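Local coordinates for imelysin-like protein (Psychrobacter arcticus, PDB 3PF0) that is of unknown function but belongs to the imelysin-like peptidase M75 family and is regarded as a putative metalloendopeptidase, at residues A[60-65]-A[228-233]; A[113-118]-A[205-210]; A[174-179]-A[262-267]; A[104-109]-A[166-171]; A[290-295]-A[349-354]. One frame throughout, in Å; residues are numbered along the deposited sequence.

Contact 1 (A[60-65]-A[228-233]); sequences NDMVIP and NQWFNS
In the interior of the all-helical imelysin-like fold, W230 of helix 225-250 reaches M62 and V63 of helix 48-84 with its indole. The backbones stay well apart, 10.2 Å between V63 CA and W230 CA, and the far side of the six-membered ring does the touching. W230 CZ3 lies 4.1 Å from V63 CG2, while W230 CZ2 lies nearest the selenium of selenomethionine M62, SE to CZ2 4.3 Å. Both neighbours approach the ring obliquely, and the side chains of V63 and W230 run side by side in opposite senses. With CG anti to the backbone N (chi1 165°), W230 extends far enough to reach helix 48-84; its NE1 is bonded to Y54 OH, which ties the indole to that helix a second time. Helix 48-84 is irregular here: 60-63 make a wider pi-type turn, and the nitrogen of P65 has no bond to the turn before. On the other helix, N228 O accepts N232 N and N232 ND2 from opposite faces of its carbonyl plane, the side-chain bond measuring 2.8 Å between ND2 and O. The indole thus bridges helices 48-84 and 225-250 in the buried packing of the all-helical imelysin-like fold.

Contact 2 (A[113-118]-A[205-210]); sequences EMVNFG and KNWQQN
W207 leaves helix 183-214 and points its indole at V115 and F117, in the loop that follows helix 92-112. Its first torsion (chi1 -97°) departs from the staggered values, and CB packs on I64 CG1 of helix 48-84. Beyond CG and CD1, NE1 gives its hydrogen to water 1 at 2.9 Å, the water sitting at the ring edge in its plane. The same water donates to F117 O, 2.7 Å from the water oxygen, so a buried indole N-H and a loop carbonyl satisfy each other through one molecule. Farther out, CZ2 touches V115 CG1 at 3.9 Å. At the tip, CH2 meets F117 CE2 at 3.8 Å, with CE2 at the edge of the indole. The two rings form an oblique pair, planes at 69° and centroids 6.0 Å apart. V115 CG1 also sits over one face of the F117 ring, toward its rim. V63 and Y67 of helix 48-84 add to the surroundings of the indole. Apolar at its tip and water-bridged at its nitrogen, the indole joins the loop after helix 92-112 to helix 183-214, beside helix 48-84, in the buried part of the all-helical imelysin-like fold.

Contact 3 (A[174-179]-A[262-267]); sequences ALYAND and AATAGQ
The phenol ring of Y176 carries the backbone of A265 over one face: A265 CA stands above the middle of the ring, 3.8 Å from its centroid and 11° off the normal, a CH-pi contact. A265 CB covers the same ring nearer the hydroxyl end, 3.7 Å from Y176 CE1 and equally close to CZ. T264 O lies near CD2. R99 makes a cation-pi contact with the ring, so the aromatic surface serves an alkyl group and a guanidinium alike. Y176 gets there because its CG lies anti to the carbonyl carbon, beside the backbone N (chi1 -81°), which sends the ring out toward the loop. At the root of the side chain, Y176 CB meets the methyl T264 CG2 at 3.7 Å. A serine in place of Y176 would probably leave A265 without the ring face it rests on and R99 without its cation-pi partner. The loop itself is turned tightly: A262 O accepts Q267 N at 3.0 Å and, weakly, G266 N. The contact lies at the protein surface, where the end of helix 167-176 meets the loop entering helix 268-283, whose N-cap is Q267. E172 of helix 167-176 also bonds A265 N through OE2, and W102 of helix 92-112 touches A265 from the neighbouring helix.

Contact 4 (A[104-109]-A[166-171]); sequences VLAQAW and QGIPGL
I168 projects from the first turn of helix 167-176 into the flank of helix 92-112, where L105, A106 and W109 receive it. I168 and W109 cross obliquely, and the isoleucine tip makes the tightest meeting: I168 CD1 is 3.4 Å from W109 CB, with W109 CG and CD1 following closely. The methyl is thus pressed into the root of the tryptophan, approaching the indole at a slant. I168 CG1 lies anti to the carbonyl carbon, beside the backbone N (chi1 -72°), which carries CD1 toward W109. The other branch, CG2, is anti to the backbone N and rests on A106 CB at 4.0 Å. L105 is held more loosely, its CG 4.3 Å from I168 CG1. The small side chain of A106 suits this closeness: the alpha carbons of A106 and I168 are 6.4 Å apart, the nearest pair across the two segments. The short segments 104-109 and 167-171 run nearly antiparallel, 159° between their directions, with axes 10.6 Å apart at closest approach. Two glycines shape the start of the shorter helix: G167 adopts positive phi, and at G170 a beta carbon would collide with Q166 CA. This apolar joint lies deep in the fold. L196 of helix 183-214 touches L105, I271 of helix 268-283 packs on A106, and L105 also meets Q73 and L77 of helix 48-84. The backbone oxygen of I168 accepts from W102 NE1, giving the two helices a polar tie beside their hydrophobic one.

Contact 5 (A[290-295]-A[349-354]); sequences AILGSN and IPTLGI
L292 and I291, in the last turn of helix 286-292, pack against T351 and L352 where helix 327-351 ends in a Schellman motif, so two helix C-termini meet in this corner of the helical fold. The closest apolar contacts are between methyl groups. L352 CD2 is shared, lying 3.9 Å from I291 CG2 and as far from L292 CD2; L292 CD2 in turn reaches T351 CG2, also at 3.9 Å. The threonine presents that methyl because CG2 is anti to the backbone N while OG1, beside it (chi1 -64°), turns back to Q347 O. I291 crosses L352 at about a right angle, as L292 does T351. Around this cluster, I291 touches Y54 of helix 48-84 and L352 touches F231 of helix 225-250. The polar bonds within the segments lie at the helix ends. In the Schellman motif, G353 has positive phi, I354 N donates to I349 O at 3.2 Å, and G353 N donates weakly to P350 O. At the end of helix 286-292, G293 leaves helical geometry, and S294 N makes a weak bond to L292 O. S294 OG meanwhile donates to I291 O at 3.2 Å, from 48° above the carbonyl plane.

Contacts 1, 2, 4 and 5 are buried, while contact 3 lies at the surface, and its chemistry differs accordingly: a CH-pi contact on a phenol ring, with R99 of a neighbouring helix as cation-pi partner. Contacts 1 and 2 are neighbours, with centres about 8 Å apart, and S233 OG of the former bonds M114 O and N116 N of the latter. Contact 1 also touches contact 5, through N228 and F231 against I354 and L352. Contacts 3 and 4 share helix 167-176, one at each end. Contact 4 is apolar helix-to-helix packing, contact 2 adds a water bridge, and contact 5, about 26 Å from the chain's centre, joins helix ends. Contacts 3 and 5 lie about 43 Å apart, centre to centre.

Contact 1 (A[60-65]-A[228-233])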
# COMPACT_ATOMS: atom_id res chain seq x y z
N ASN A 60 15.87 3.69 6.40
CA ASN A 60 16.82 3.07 5.49
C ASN A 60 16.45 1.67 5.03
O ASN A 60 16.74 1.34 3.88
CB ASN A 60 18.22 3.05 6.13
CG ASN A 60 18.86 4.41 6.24
OD1 ASN A 60 18.60 5.32 5.44
ND2 ASN A 60 19.74 4.57 7.22
N ASP A 61 15.90 0.81 5.91
CA ASP A 61 15.63 -0.58 5.56
C ASP A 61 14.16 -0.88 5.20
O ASP A 61 13.90 -1.97 4.69
CB ASP A 61 16.09 -1.52 6.69
CG ASP A 61 17.58 -1.40 7.01
OD1 ASP A 61 18.37 -1.03 6.11
OD2 ASP A 61 17.96 -1.69 8.17
N MSE A 62 13.23 0.06 5.42
CA MSE A 62 11.83 -0.25 5.11
C MSE A 62 11.13 0.81 4.27
O MSE A 62 10.58 0.47 3.22
CB MSE A 62 11.03 -0.52 6.38
CG MSE A 62 11.34 -1.88 6.98
SE MSE A 62 10.26 -2.29 8.52
CE MSE A 62 11.39 -3.66 9.35
N VAL A 63 11.14 2.08 4.71
CA VAL A 63 10.42 3.17 4.04
C VAL A 63 11.02 3.46 2.65
O VAL A 63 10.31 3.31 1.64
CB VAL A 63 10.35 4.45 4.92
CG1 VAL A 63 9.68 5.60 4.18
CG2 VAL A 63 9.64 4.17 6.25
N ILE A 64 12.31 3.87 2.60
CA ILE A 64 13.03 4.20 1.36
C ILE A 64 13.04 2.96 0.41
O ILE A 64 12.63 3.16 -0.73
CB ILE A 64 14.45 4.80 1.63
CG1 ILE A 64 14.32 6.18 2.32
CG2 ILE A 64 15.27 4.91 0.33
CD1 ILE A 64 15.56 6.69 3.10
N PRO A 65 13.35 1.71 0.84
CA PRO A 65 13.29 0.57 -0.10
C PRO A 65 11.90 0.30 -0.67
O PRO A 65 11.81 -0.05 -1.85
CB PRO A 65 13.76 -0.62 0.76
CG PRO A 65 14.62 -0.01 1.79
CD PRO A 65 13.90 1.26 2.15
N ASN A 228 5.85 7.52 17.66
CA ASN A 228 4.39 7.61 17.74
C ASN A 228 3.75 7.64 16.35
O ASN A 228 2.80 6.89 16.11
CB ASN A 228 3.95 8.84 18.55
CG ASN A 228 2.50 8.76 18.99
OD1 ASN A 228 2.13 7.97 19.87
ND2 ASN A 228 1.64 9.54 18.36
N GLN A 229 4.30 8.45 15.42
CA GLN A 229 3.79 8.59 14.06
C GLN A 229 3.97 7.30 13.27
O GLN A 229 3.05 6.92 12.54
CB GLN A 229 4.47 9.76 13.32
CG GLN A 229 3.67 10.19 12.07
CD GLN A 229 3.93 11.60 11.61
OE1 GLN A 229 5.04 12.14 11.67
NE2 GLN A 229 2.90 12.21 11.05
N TRP A 230 5.13 6.64 13.41
CA TRP A 230 5.47 5.40 12.72
C TRP A 230 4.49 4.26 13.08
O TRP A 230 3.93 3.64 12.17
CB TRP A 230 6.93 5.00 13.02
CG TRP A 230 7.31 3.58 12.67
CD1 TRP A 230 7.70 2.61 13.54
CD2 TRP A 230 7.31 2.98 11.36
NE1 TRP A 230 7.98 1.45 12.85
CE2 TRP A 230 7.75 1.65 11.52
CE3 TRP A 230 6.96 3.44 10.08
CZ2 TRP A 230 7.86 0.76 10.44
CZ3 TRP A 230 7.07 2.56 9.01
CH2 TRP A 230 7.53 1.24 9.19
N PHE A 231 4.27 3.99 14.37
CA PHE A 231 3.39 2.90 14.79
C PHE A 231 1.91 3.22 14.57
O PHE A 231 1.12 2.30 14.36
CB PHE A 231 3.66 2.47 16.23
CG PHE A 231 4.91 1.65 16.34
CD1 PHE A 231 4.91 0.30 15.99
CD2 PHE A 231 6.11 2.22 16.75
CE1 PHE A 231 6.08 -0.46 16.06
CE2 PHE A 231 7.28 1.46 16.81
CZ PHE A 231 7.25 0.13 16.47
N ASN A 232 1.54 4.51 14.58
CA ASN A 232 0.16 4.88 14.29
C ASN A 232 -0.09 4.70 12.79
O ASN A 232 -1.21 4.37 12.39
CB ASN A 232 -0.17 6.28 14.76
CG ASN A 232 -0.69 6.28 16.17
OD1 ASN A 232 -1.86 5.99 16.41
ND2 ASN A 232 0.20 6.51 17.13
N SER A 233 0.97 4.87 11.98
CA SER A 233 0.93 4.66 10.54
C SER A 233 0.70 3.17 10.25
O SER A 233 -0.10 2.83 9.38
CB SER A 233 2.23 5.14 9.89
OG SER A 233 2.15 5.09 8.48

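Contact 2 (A[113-118]-A[205-210])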
# COMPACT_ATOMS: atom_id res chain seq x y z
N GLU A 113 2.37 1.69 1.33
CA GLU A 113 1.24 2.32 2.02
C GLU A 113 1.31 2.15 3.56
O GLU A 113 0.47 2.72 4.27
CB GLU A 113 -0.09 1.79 1.48
CG GLU A 113 -0.53 2.51 0.21
CD GLU A 113 -1.83 2.05 -0.40
OE1 GLU A 113 -2.25 0.90 -0.15
OE2 GLU A 113 -2.42 2.83 -1.19
N MSE A 114 2.33 1.43 4.07
CA MSE A 114 2.59 1.28 5.50
C MSE A 114 2.87 2.67 6.13
O MSE A 114 2.73 2.83 7.33
CB MSE A 114 3.77 0.31 5.75
CG MSE A 114 5.13 0.89 5.36
SE MSE A 114 6.65 -0.26 5.72
CE MSE A 114 7.29 -0.46 3.93
N VAL A 115 3.31 3.64 5.29
CA VAL A 115 3.58 5.04 5.61
C VAL A 115 2.37 5.85 5.09
O VAL A 115 2.06 5.78 3.90
CB VAL A 115 4.94 5.52 5.02
CG1 VAL A 115 5.15 7.02 5.19
CG2 VAL A 115 6.10 4.75 5.64
N ASN A 116 1.66 6.54 5.98
CA ASN A 116 0.47 7.33 5.63
C ASN A 116 0.72 8.84 5.85
O ASN A 116 -0.22 9.63 5.91
CB ASN A 116 -0.74 6.85 6.46
CG ASN A 116 -0.67 7.18 7.93
OD1 ASN A 116 0.41 7.47 8.48
ND2 ASN A 116 -1.82 7.20 8.59
N PHE A 117 2.00 9.23 5.95
CA PHE A 117 2.39 10.61 6.20
C PHE A 117 3.57 11.00 5.33
O PHE A 117 4.17 10.14 4.68
CB PHE A 117 2.73 10.78 7.70
CG PHE A 117 3.88 9.91 8.18
CD1 PHE A 117 3.66 8.59 8.57
CD2 PHE A 117 5.17 10.43 8.28
CE1 PHE A 117 4.72 7.79 9.01
CE2 PHE A 117 6.23 9.62 8.72
CZ PHE A 117 5.99 8.32 9.10
N GLY A 118 3.90 12.28 5.34
CA GLY A 118 5.05 12.81 4.63
C GLY A 118 4.93 13.01 3.13
O GLY A 118 3.86 13.38 2.64
N LYS A 205 13.17 10.27 -3.41
CA LYS A 205 14.22 11.30 -3.30
C LYS A 205 14.00 12.20 -2.07
O LYS A 205 14.97 12.58 -1.42
CB LYS A 205 14.29 12.17 -4.56
CG LYS A 205 15.05 11.53 -5.72
CD LYS A 205 15.44 12.56 -6.78
N ASN A 206 12.72 12.50 -1.76
CA ASN A 206 12.30 13.33 -0.63
C ASN A 206 12.62 12.65 0.71
O ASN A 206 13.14 13.31 1.61
CB ASN A 206 10.79 13.62 -0.74
CG ASN A 206 10.30 14.84 -0.00
OD1 ASN A 206 10.73 15.16 1.10
ND2 ASN A 206 9.28 15.49 -0.55
N TRP A 207 12.31 11.35 0.84
CA TRP A 207 12.61 10.55 2.03
C TRP A 207 14.13 10.43 2.23
O TRP A 207 14.58 10.53 3.37
CB TRP A 207 11.96 9.17 1.94
CG TRP A 207 10.64 9.11 2.66
CD1 TRP A 207 9.40 9.25 2.11
CD2 TRP A 207 10.45 9.07 4.08
NE1 TRP A 207 8.44 9.26 3.09
CE2 TRP A 207 9.06 9.13 4.31
CE3 TRP A 207 11.32 8.96 5.18
CZ2 TRP A 207 8.51 9.04 5.60
CZ3 TRP A 207 10.78 8.90 6.46
CH2 TRP A 207 9.39 8.94 6.66
N GLN A 208 14.91 10.22 1.13
CA GLN A 208 16.37 10.10 1.18
C GLN A 208 17.00 11.39 1.68
O GLN A 208 17.98 11.35 2.43
CB GLN A 208 16.95 9.73 -0.20
CG GLN A 208 16.80 8.25 -0.53
CD GLN A 208 17.13 7.88 -1.96
OE1 GLN A 208 17.01 8.69 -2.90
NE2 GLN A 208 17.49 6.63 -2.17
N GLN A 209 16.41 12.53 1.31
CA GLN A 209 16.87 13.86 1.69
C GLN A 209 16.42 14.27 3.09
O GLN A 209 17.25 14.78 3.85
CB GLN A 209 16.34 14.89 0.67
CG GLN A 209 16.78 16.33 0.91
CD GLN A 209 18.25 16.55 0.66
OE1 GLN A 209 18.78 16.26 -0.41
NE2 GLN A 209 18.93 17.11 1.65
N ASN A 210 15.12 14.07 3.42
CA ASN A 210 14.54 14.61 4.66
C ASN A 210 14.11 13.58 5.74
O ASN A 210 13.36 13.97 6.64
CB ASN A 210 13.31 15.47 4.29
CG ASN A 210 13.59 16.57 3.28
OD1 ASN A 210 14.40 17.47 3.50
ND2 ASN A 210 12.89 16.54 2.15
O HOH W 1 5.64 9.35 2.54

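Contact 3 (A[174-179]-A[262-267])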
# COMPACT_ATOMS: atom_id res chain seq x y z
N ALA A 174 -7.45 0.61 -17.64
CA ALA A 174 -7.02 0.62 -19.05
C ALA A 174 -6.53 -0.76 -19.51
O ALA A 174 -6.81 -1.15 -20.65
CB ALA A 174 -5.94 1.66 -19.26
N LEU A 175 -5.83 -1.52 -18.63
CA LEU A 175 -5.31 -2.85 -18.98
C LEU A 175 -6.38 -3.96 -18.96
O LEU A 175 -6.24 -4.96 -19.68
CB LEU A 175 -4.14 -3.25 -18.06
CG LEU A 175 -2.85 -2.43 -18.27
CD1 LEU A 175 -1.89 -2.64 -17.13
CD2 LEU A 175 -2.19 -2.75 -19.61
N TYR A 176 -7.46 -3.77 -18.19
CA TYR A 176 -8.52 -4.77 -18.08
C TYR A 176 -9.84 -4.41 -18.79
O TYR A 176 -10.78 -5.20 -18.73
CB TYR A 176 -8.80 -5.07 -16.61
CG TYR A 176 -7.80 -6.03 -16.03
CD1 TYR A 176 -6.60 -5.58 -15.50
CD2 TYR A 176 -8.03 -7.40 -16.06
CE1 TYR A 176 -5.65 -6.47 -15.00
CE2 TYR A 176 -7.11 -8.30 -15.54
CZ TYR A 176 -5.92 -7.83 -15.01
OH TYR A 176 -5.01 -8.71 -14.50
N ALA A 177 -9.89 -3.26 -19.49
CA ALA A 177 -11.09 -2.80 -20.22
C ALA A 177 -11.45 -3.74 -21.35
O ALA A 177 -12.64 -3.95 -21.61
CB ALA A 177 -10.87 -1.40 -20.77
N ASN A 178 -10.43 -4.27 -22.06
CA ASN A 178 -10.59 -5.17 -23.21
C ASN A 178 -9.46 -6.19 -23.24
O ASN A 178 -8.51 -6.06 -22.46
CB ASN A 178 -10.62 -4.37 -24.53
CG ASN A 178 -11.79 -3.42 -24.69
OD1 ASN A 178 -12.95 -3.84 -24.82
ND2 ASN A 178 -11.52 -2.13 -24.70
N ASP A 179 -9.53 -7.18 -24.15
CA ASP A 179 -8.48 -8.19 -24.32
C ASP A 179 -7.46 -7.70 -25.38
O ASP A 179 -6.65 -8.48 -25.87
CB ASP A 179 -9.07 -9.57 -24.67
CG ASP A 179 -9.76 -9.72 -26.02
OD1 ASP A 179 -10.19 -8.70 -26.58
OD2 ASP A 179 -9.94 -10.88 -26.47
N ALA A 262 -7.88 -3.89 -6.25
CA ALA A 262 -7.72 -4.69 -7.48
C ALA A 262 -9.00 -5.50 -7.83
O ALA A 262 -8.92 -6.66 -8.25
CB ALA A 262 -6.51 -5.63 -7.36
N ALA A 263 -10.17 -4.84 -7.71
CA ALA A 263 -11.48 -5.44 -7.99
C ALA A 263 -11.64 -5.82 -9.46
O ALA A 263 -12.20 -6.88 -9.75
CB ALA A 263 -12.60 -4.49 -7.58
N THR A 264 -11.20 -4.95 -10.40
CA THR A 264 -11.33 -5.18 -11.84
C THR A 264 -10.39 -6.32 -12.27
O THR A 264 -10.80 -7.18 -13.04
CB THR A 264 -11.06 -3.88 -12.60
OG1 THR A 264 -11.95 -2.87 -12.12
CG2 THR A 264 -11.25 -4.03 -14.09
N ALA A 265 -9.15 -6.32 -11.74
CA ALA A 265 -8.14 -7.35 -12.02
C ALA A 265 -8.50 -8.69 -11.35
O ALA A 265 -8.05 -9.74 -11.80
CB ALA A 265 -6.78 -6.87 -11.52
N GLY A 266 -9.28 -8.62 -10.27
CA GLY A 266 -9.68 -9.78 -9.48
C GLY A 266 -8.49 -10.33 -8.72
O GLY A 266 -8.33 -11.54 -8.60
N GLN A 267 -7.64 -9.42 -8.21
CA GLN A 267 -6.43 -9.81 -7.48
C GLN A 267 -6.40 -9.21 -6.06
O GLN A 267 -5.33 -8.80 -5.60
CB GLN A 267 -5.18 -9.40 -8.30
CG GLN A 267 -5.03 -10.13 -9.65
CD GLN A 267 -4.73 -11.62 -9.51
OE1 GLN A 267 -4.30 -12.11 -8.46
NE2 GLN A 267 -4.97 -12.37 -10.59

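Contact 4 (A[104-109]-A[166-171])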
# COMPACT_ATOMS: atom_id res chain seq x y z
N VAL A 104 2.48 -6.69 -9.88
CA VAL A 104 3.77 -6.57 -9.17
C VAL A 104 3.88 -5.13 -8.61
O VAL A 104 4.20 -4.95 -7.43
CB VAL A 104 4.98 -6.95 -10.08
CG1 VAL A 104 6.33 -6.69 -9.39
CG2 VAL A 104 4.90 -8.40 -10.57
N LEU A 105 3.56 -4.13 -9.45
CA LEU A 105 3.54 -2.71 -9.08
C LEU A 105 2.47 -2.41 -8.02
O LEU A 105 2.75 -1.66 -7.08
CB LEU A 105 3.35 -1.82 -10.33
CG LEU A 105 2.92 -0.35 -10.10
CD1 LEU A 105 4.00 0.45 -9.35
CD2 LEU A 105 2.55 0.30 -11.38
N ALA A 106 1.25 -2.96 -8.17
CA ALA A 106 0.16 -2.72 -7.21
C ALA A 106 0.52 -3.30 -5.84
O ALA A 106 0.25 -2.67 -4.83
CB ALA A 106 -1.14 -3.32 -7.71
N GLN A 107 1.21 -4.46 -5.82
CA GLN A 107 1.69 -5.13 -4.61
C GLN A 107 2.79 -4.29 -3.91
O GLN A 107 2.76 -4.17 -2.68
CB GLN A 107 2.20 -6.54 -4.92
CG GLN A 107 1.08 -7.55 -5.18
CD GLN A 107 1.63 -8.90 -5.54
OE1 GLN A 107 2.15 -9.12 -6.63
NE2 GLN A 107 1.48 -9.86 -4.65
N ALA A 108 3.74 -3.71 -4.70
CA ALA A 108 4.83 -2.86 -4.20
C ALA A 108 4.29 -1.58 -3.57
O ALA A 108 4.77 -1.16 -2.52
CB ALA A 108 5.81 -2.52 -5.32
N TRP A 109 3.29 -0.96 -4.19
CA TRP A 109 2.70 0.25 -3.61
C TRP A 109 1.87 -0.08 -2.37
O TRP A 109 1.87 0.72 -1.43
CB TRP A 109 1.86 1.03 -4.62
CG TRP A 109 1.22 2.24 -4.01
CD1 TRP A 109 -0.10 2.38 -3.68
CD2 TRP A 109 1.89 3.40 -3.49
NE1 TRP A 109 -0.29 3.58 -3.03
CE2 TRP A 109 0.92 4.21 -2.88
CE3 TRP A 109 3.24 3.82 -3.48
CZ2 TRP A 109 1.23 5.44 -2.29
CZ3 TRP A 109 3.55 5.04 -2.89
CH2 TRP A 109 2.55 5.84 -2.31
N GLN A 166 -5.96 8.31 -13.31
CA GLN A 166 -4.57 7.88 -13.42
C GLN A 166 -4.13 7.01 -12.22
O GLN A 166 -4.97 6.59 -11.42
CB GLN A 166 -3.66 9.12 -13.58
CG GLN A 166 -3.79 10.12 -12.44
CD GLN A 166 -3.11 11.43 -12.76
OE1 GLN A 166 -1.88 11.52 -12.84
NE2 GLN A 166 -3.90 12.48 -12.86
N GLY A 167 -2.83 6.77 -12.12
CA GLY A 167 -2.23 5.95 -11.07
C GLY A 167 -2.52 4.47 -11.24
O GLY A 167 -2.95 4.03 -12.31
N ILE A 168 -2.31 3.71 -10.16
CA ILE A 168 -2.55 2.26 -10.13
C ILE A 168 -4.02 1.90 -10.55
O ILE A 168 -4.14 1.06 -11.44
CB ILE A 168 -2.14 1.65 -8.75
CG1 ILE A 168 -0.60 1.65 -8.65
CG2 ILE A 168 -2.69 0.23 -8.54
CD1 ILE A 168 -0.09 1.77 -7.33
N PRO A 169 -5.12 2.52 -10.03
CA PRO A 169 -6.46 2.12 -10.49
C PRO A 169 -6.78 2.54 -11.94
O PRO A 169 -7.57 1.86 -12.60
CB PRO A 169 -7.41 2.81 -9.51
CG PRO A 169 -6.64 3.98 -9.00
CD PRO A 169 -5.22 3.53 -8.95
N GLY A 170 -6.16 3.63 -12.41
CA GLY A 170 -6.30 4.10 -13.79
C GLY A 170 -5.69 3.10 -14.76
O GLY A 170 -6.32 2.71 -15.74
N LEU A 171 -4.46 2.63 -14.46
CA LEU A 171 -3.75 1.64 -15.26
C LEU A 171 -4.50 0.29 -15.25
O LEU A 171 -4.63 -0.36 -16.28
CB LEU A 171 -2.32 1.48 -14.73
CG LEU A 171 -1.35 2.59 -15.15
CD1 LEU A 171 -0.18 2.70 -14.18
CD2 LEU A 171 -0.88 2.41 -16.59

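Contact 5 (A[290-295]-A[349-354])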
# COMPACT_ATOMS: atom_id res chain seq x y z
N ALA A 290 13.79 -6.72 20.13
CA ALA A 290 14.81 -6.48 21.16
C ALA A 290 14.38 -5.33 22.08
O ALA A 290 14.66 -5.38 23.28
CB ALA A 290 16.16 -6.17 20.51
N ILE A 291 13.70 -4.31 21.52
CA ILE A 291 13.17 -3.16 22.26
C ILE A 291 12.03 -3.65 23.18
O ILE A 291 11.97 -3.25 24.35
CB ILE A 291 12.73 -2.03 21.28
CG1 ILE A 291 13.96 -1.35 20.64
CG2 ILE A 291 11.82 -0.99 21.95
CD1 ILE A 291 13.70 -0.56 19.33
N LEU A 292 11.16 -4.53 22.66
CA LEU A 292 10.02 -5.09 23.39
C LEU A 292 10.45 -6.15 24.40
O LEU A 292 9.81 -6.29 25.45
CB LEU A 292 8.98 -5.70 22.43
CG LEU A 292 8.34 -4.77 21.39
CD1 LEU A 292 7.71 -5.58 20.28
CD2 LEU A 292 7.31 -3.84 22.02
N GLY A 293 11.51 -6.90 24.08
CA GLY A 293 12.03 -7.98 24.90
C GLY A 293 13.05 -7.58 25.94
O GLY A 293 14.06 -8.27 26.12
N SER A 294 12.78 -6.48 26.67
CA SER A 294 13.65 -5.97 27.73
C SER A 294 13.28 -6.57 29.10
O SER A 294 14.11 -6.55 30.02
CB SER A 294 13.60 -4.45 27.78
OG SER A 294 14.18 -3.88 26.62
N ASN A 295 12.05 -7.11 29.24
CA ASN A 295 11.56 -7.73 30.47
C ASN A 295 10.64 -8.94 30.14
O ASN A 295 11.11 -9.87 29.47
CB ASN A 295 10.83 -6.69 31.34
N ILE A 349 1.31 -0.58 21.48
CA ILE A 349 1.42 0.87 21.72
C ILE A 349 1.67 1.18 23.24
O ILE A 349 2.62 1.93 23.50
CB ILE A 349 0.21 1.64 21.10
CG1 ILE A 349 0.41 1.80 19.57
CG2 ILE A 349 -0.04 2.99 21.78
CD1 ILE A 349 -0.81 2.28 18.75
N PRO A 350 0.93 0.62 24.24
CA PRO A 350 1.25 0.96 25.65
C PRO A 350 2.60 0.43 26.14
O PRO A 350 3.20 1.06 27.02
CB PRO A 350 0.10 0.34 26.44
CG PRO A 350 -0.41 -0.74 25.58
CD PRO A 350 -0.24 -0.28 24.17
N THR A 351 3.09 -0.71 25.58
CA THR A 351 4.39 -1.30 25.93
C THR A 351 5.50 -0.36 25.45
O THR A 351 6.47 -0.15 26.17
CB THR A 351 4.53 -2.72 25.36
OG1 THR A 351 3.54 -3.55 25.96
CG2 THR A 351 5.90 -3.33 25.58
N LEU A 352 5.33 0.23 24.25
CA LEU A 352 6.29 1.17 23.68
C LEU A 352 6.16 2.58 24.32
O LEU A 352 6.96 3.47 23.99
CB LEU A 352 6.12 1.26 22.15
CG LEU A 352 6.52 0.01 21.34
CD1 LEU A 352 5.90 0.03 19.96
CD2 LEU A 352 8.04 -0.14 21.24
N GLY A 353 5.18 2.75 25.21
CA GLY A 353 4.92 4.01 25.91
C GLY A 353 4.43 5.16 25.05
O GLY A 353 4.57 6.32 25.44
N ILE A 354 3.85 4.84 23.88
CA ILE A 354 3.32 5.82 22.91
C ILE A 354 1.78 5.87 23.01
O ILE A 354 1.22 5.31 23.96
CB ILE A 354 3.84 5.58 21.47
CG1 ILE A 354 3.71 4.11 21.02
CG2 ILE A 354 5.28 6.11 21.32
CD1 ILE A 354 3.86 3.88 19.57